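Local coordinates for beta subunit of photoactivated adenylyl cyclase (Beggiatoa sp. PS, PDB 5M2A), which is a blue-light-regulated adenylyl cyclase that probably couples flavin photochemistry in a BLUF domain to conversion of ATP to cyclic AMP, at residues A[157-162]-A[245-250]. Sequence-based numbering, arbitrary orientation.
Sequences FFSDIL and LYTGIG. With MG (magnesium ion), chain G.
F158 and G250 pair through two nearly straight backbone bonds, F158 N to G250 O at 3.0 Å and G250 N to F158 O at 2.8 Å, the first rungs of an antiparallel ladder between 157-162 and 245-250. D160 and G248 form the next hydrogen-bonded pair. D160 O takes two donors, G248 N and T247 OG1; the threonine's chi1 of -168° swings the hydroxyl away from its own N, and it donates at 2.9 Å from above the carbonyl plane. The tight side carries S159, I161, T247 and I249. There I249 CG1 presses on S159 CB at 3.5 Å, while I249 CG2 makes an off-centre CH-pi contact with the F157 ring, 4.2 Å from its centroid, approaching obliquely. At the L162-Y246 end a water joins the direct bonding: L162 N bonds Y246 O, water 1 bridges L162 O and Y246 N, and L162 CB and CD2 rest on Y246 CB. On the other side, where G248 and G250 add no side chains, D160 and F158 project. I161 O binds magnesium at 2.5 Å, as does water 2; D160, whose OD2 stays a long 3.0 Å from the metal, and D204 also belong to the site, and R287 forms a salt bridge with D160 OD1. Y183 OH, from helix 173-193, bonds both S159 OG and T247 OG1; helix 215-235 covers the same side, with L229 on T247 and S222 on I249. Helix 274-285 packs on F158 across the sheet, strand 205-211 continues it beyond 157-161, and I249 pairs with A292 and A294 at the opposite edge of the ladder.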
ATOM      1  N   PHE A 157       7.550 -13.886  -5.675  1.00 19.24           N
ATOM      2  CA  PHE A 157       8.934 -13.502  -5.448  1.00 15.73           C
ATOM      3  C   PHE A 157       9.035 -12.923  -4.039  1.00 14.56           C
ATOM      4  O   PHE A 157       8.226 -12.076  -3.660  1.00 17.20           O
ATOM      5  CB  PHE A 157       9.335 -12.484  -6.542  1.00 13.18           C
ATOM      6  CG  PHE A 157      10.646 -11.758  -6.304  1.00 18.96           C
ATOM      7  CD1 PHE A 157      10.759 -10.770  -5.333  1.00 16.73           C
ATOM      8  CD2 PHE A 157      11.733 -11.997  -7.143  1.00 16.91           C
ATOM      9  CE1 PHE A 157      11.959 -10.080  -5.141  1.00 22.31           C
ATOM     10  CE2 PHE A 157      12.945 -11.297  -6.959  1.00 16.13           C
ATOM     11  CZ  PHE A 157      13.055 -10.344  -5.962  1.00 17.94           C
ATOM     12  N   PHE A 158      10.013 -13.383  -3.260  1.00 17.23           N
ATOM     13  CA  PHE A 158      10.360 -12.753  -1.986  1.00 17.91           C
ATOM     14  C   PHE A 158      11.866 -12.582  -1.955  1.00 17.16           C
ATOM     15  O   PHE A 158      12.596 -13.533  -2.240  1.00 14.67           O
ATOM     16  CB  PHE A 158       9.937 -13.595  -0.772  1.00 20.52           C
ATOM     17  CG  PHE A 158       8.510 -13.419  -0.360  1.00 26.09           C
ATOM     18  CD1 PHE A 158       8.119 -12.312   0.365  1.00 39.44           C
ATOM     19  CD2 PHE A 158       7.563 -14.377  -0.665  1.00 29.44           C
ATOM     20  CE1 PHE A 158       6.804 -12.150   0.766  1.00 40.39           C
ATOM     21  CE2 PHE A 158       6.244 -14.221  -0.266  1.00 33.26           C
ATOM     22  CZ  PHE A 158       5.866 -13.107   0.449  1.00 35.44           C
ATOM     23  N   SER A 159      12.332 -11.381  -1.617  1.00 17.70           N
ATOM     24  CA  SER A 159      13.755 -11.171  -1.403  1.00 16.86           C
ATOM     25  C   SER A 159      13.937 -10.334  -0.149  1.00 21.30           C
ATOM     26  O   SER A 159      13.131  -9.449   0.130  1.00 25.52           O
ATOM     27  CB  SER A 159      14.416 -10.490  -2.598  1.00 16.26           C
ATOM     28  OG  SER A 159      13.924  -9.175  -2.802  1.00 18.40           O
ATOM     29  N   ASP A 160      14.988 -10.615   0.620  1.00 17.08           N
ATOM     30  CA  ASP A 160      15.236  -9.804   1.808  1.00 17.41           C
ATOM     31  C   ASP A 160      16.730  -9.762   2.089  1.00 18.46           C
ATOM     32  O   ASP A 160      17.536 -10.382   1.389  1.00 18.78           O
ATOM     33  CB  ASP A 160      14.431 -10.307   3.016  1.00 20.59           C
ATOM     34  CG  ASP A 160      15.005 -11.546   3.653  1.00 35.97           C
ATOM     35  OD1 ASP A 160      15.894 -12.186   3.067  1.00 37.24           O
ATOM     36  OD2 ASP A 160      14.549 -11.877   4.767  1.00 40.87           O
ATOM     37  N   ILE A 161      17.085  -9.036   3.134  1.00 15.82           N
ATOM     38  CA  ILE A 161      18.465  -8.638   3.380  1.00 17.92           C
ATOM     39  C   ILE A 161      19.131  -9.632   4.317  1.00 20.31           C
ATOM     40  O   ILE A 161      18.603  -9.932   5.396  1.00 20.03           O
ATOM     41  CB  ILE A 161      18.512  -7.223   3.972  1.00 16.25           C
ATOM     42  CG1 ILE A 161      17.948  -6.227   2.955  1.00 15.96           C
ATOM     43  CG2 ILE A 161      19.919  -6.877   4.388  1.00 15.17           C
ATOM     44  CD1 ILE A 161      17.905  -4.781   3.463  1.00 19.27           C
ATOM     45  N   LEU A 162      20.311 -10.120   3.922  1.00 17.10           N
ATOM     46  CA  LEU A 162      21.059 -11.059   4.750  1.00 18.21           C
ATOM     47  C   LEU A 162      21.535 -10.388   6.030  1.00 21.66           C
ATOM     48  O   LEU A 162      22.031  -9.258   6.007  1.00 20.92           O
ATOM     49  CB  LEU A 162      22.271 -11.595   3.980  1.00 23.03           C
ATOM     50  CG  LEU A 162      23.121 -12.621   4.728  1.00 30.33           C
ATOM     51  CD1 LEU A 162      22.339 -13.919   4.883  1.00 25.90           C
ATOM     52  CD2 LEU A 162      24.442 -12.854   4.014  1.00 30.51           C
ATOM     53  N   LEU A 245      25.769  -5.354   2.078  1.00 21.92           N
ATOM     54  CA  LEU A 245      24.406  -5.649   1.644  1.00 18.00           C
ATOM     55  C   LEU A 245      24.388  -6.859   0.705  1.00 21.72           C
ATOM     56  O   LEU A 245      24.922  -6.805  -0.414  1.00 19.53           O
ATOM     57  CB  LEU A 245      23.777  -4.415   0.987  1.00 18.42           C
ATOM     58  CG  LEU A 245      22.382  -4.530   0.354  1.00 19.08           C
ATOM     59  CD1 LEU A 245      21.335  -4.974   1.362  1.00 17.96           C
ATOM     60  CD2 LEU A 245      21.976  -3.194  -0.293  1.00 20.28           C
ATOM     61  N   TYR A 246      23.752  -7.936   1.173  1.00 17.87           N
ATOM     62  CA  TYR A 246      23.515  -9.171   0.446  1.00 18.47           C
ATOM     63  C   TYR A 246      22.034  -9.518   0.501  1.00 17.50           C
ATOM     64  O   TYR A 246      21.306  -9.101   1.407  1.00 17.61           O
ATOM     65  CB  TYR A 246      24.296 -10.346   1.042  1.00 20.53           C
ATOM     66  CG  TYR A 246      25.780 -10.148   1.129  1.00 20.52           C
ATOM     67  CD1 TYR A 246      26.332  -9.294   2.074  1.00 18.18           C
ATOM     68  CD2 TYR A 246      26.640 -10.860   0.298  1.00 25.17           C
ATOM     69  CE1 TYR A 246      27.692  -9.124   2.174  1.00 18.79           C
ATOM     70  CE2 TYR A 246      28.008 -10.699   0.393  1.00 23.74           C
ATOM     71  CZ  TYR A 246      28.526  -9.828   1.327  1.00 29.63           C
ATOM     72  OH  TYR A 246      29.885  -9.674   1.413  1.00 28.88           O
ATOM     73  N   THR A 247      21.587 -10.323  -0.452  1.00 16.43           N
ATOM     74  CA  THR A 247      20.185 -10.705  -0.474  1.00 18.18           C
ATOM     75  C   THR A 247      20.060 -12.214  -0.623  1.00 21.31           C
ATOM     76  O   THR A 247      20.988 -12.899  -1.058  1.00 20.29           O
ATOM     77  CB  THR A 247      19.429  -9.975  -1.605  1.00 17.19           C
ATOM     78  OG1 THR A 247      18.015 -10.153  -1.443  1.00 16.60           O
ATOM     79  CG2 THR A 247      19.850 -10.483  -2.962  1.00 21.60           C
ATOM     80  N   GLY A 248      18.919 -12.731  -0.194  1.00 20.43           N
ATOM     81  CA  GLY A 248      18.493 -14.089  -0.526  1.00 15.65           C
ATOM     82  C   GLY A 248      17.145 -13.988  -1.161  1.00 17.78           C
ATOM     83  O   GLY A 248      16.345 -13.100  -0.824  1.00 17.73           O
ATOM     84  N   ILE A 249      16.855 -14.867  -2.121  1.00 16.40           N
ATOM     85  CA  ILE A 249      15.624 -14.749  -2.892  1.00 13.96           C
ATOM     86  C   ILE A 249      14.957 -16.106  -2.972  1.00 13.80           C
ATOM     87  O   ILE A 249      15.628 -17.113  -3.210  1.00 16.08           O
ATOM     88  CB  ILE A 249      15.880 -14.180  -4.301  1.00 19.25           C
ATOM     89  CG1 ILE A 249      16.571 -12.813  -4.171  1.00 17.29           C
ATOM     90  CG2 ILE A 249      14.574 -14.053  -5.083  1.00 15.92           C
ATOM     91  CD1 ILE A 249      17.059 -12.194  -5.469  1.00 18.19           C
ATOM     92  N   GLY A 250      13.644 -16.129  -2.769  1.00 16.43           N
ATOM     93  CA  GLY A 250      12.850 -17.336  -2.980  1.00 13.76           C
ATOM     94  C   GLY A 250      11.780 -17.087  -4.025  1.00 16.79           C
ATOM     95  O   GLY A 250      11.207 -15.997  -4.089  1.00 17.66           O
TER
HETATM   96 MG    MG G 405      16.357 -10.301   6.510  1.00 32.82          MG
HETATM   97  O   HOH W   1      23.197  -7.940   4.001  1.00 18.20           O
HETATM   98  O   HOH W   2      17.469 -11.717   7.664  1.00 52.58           O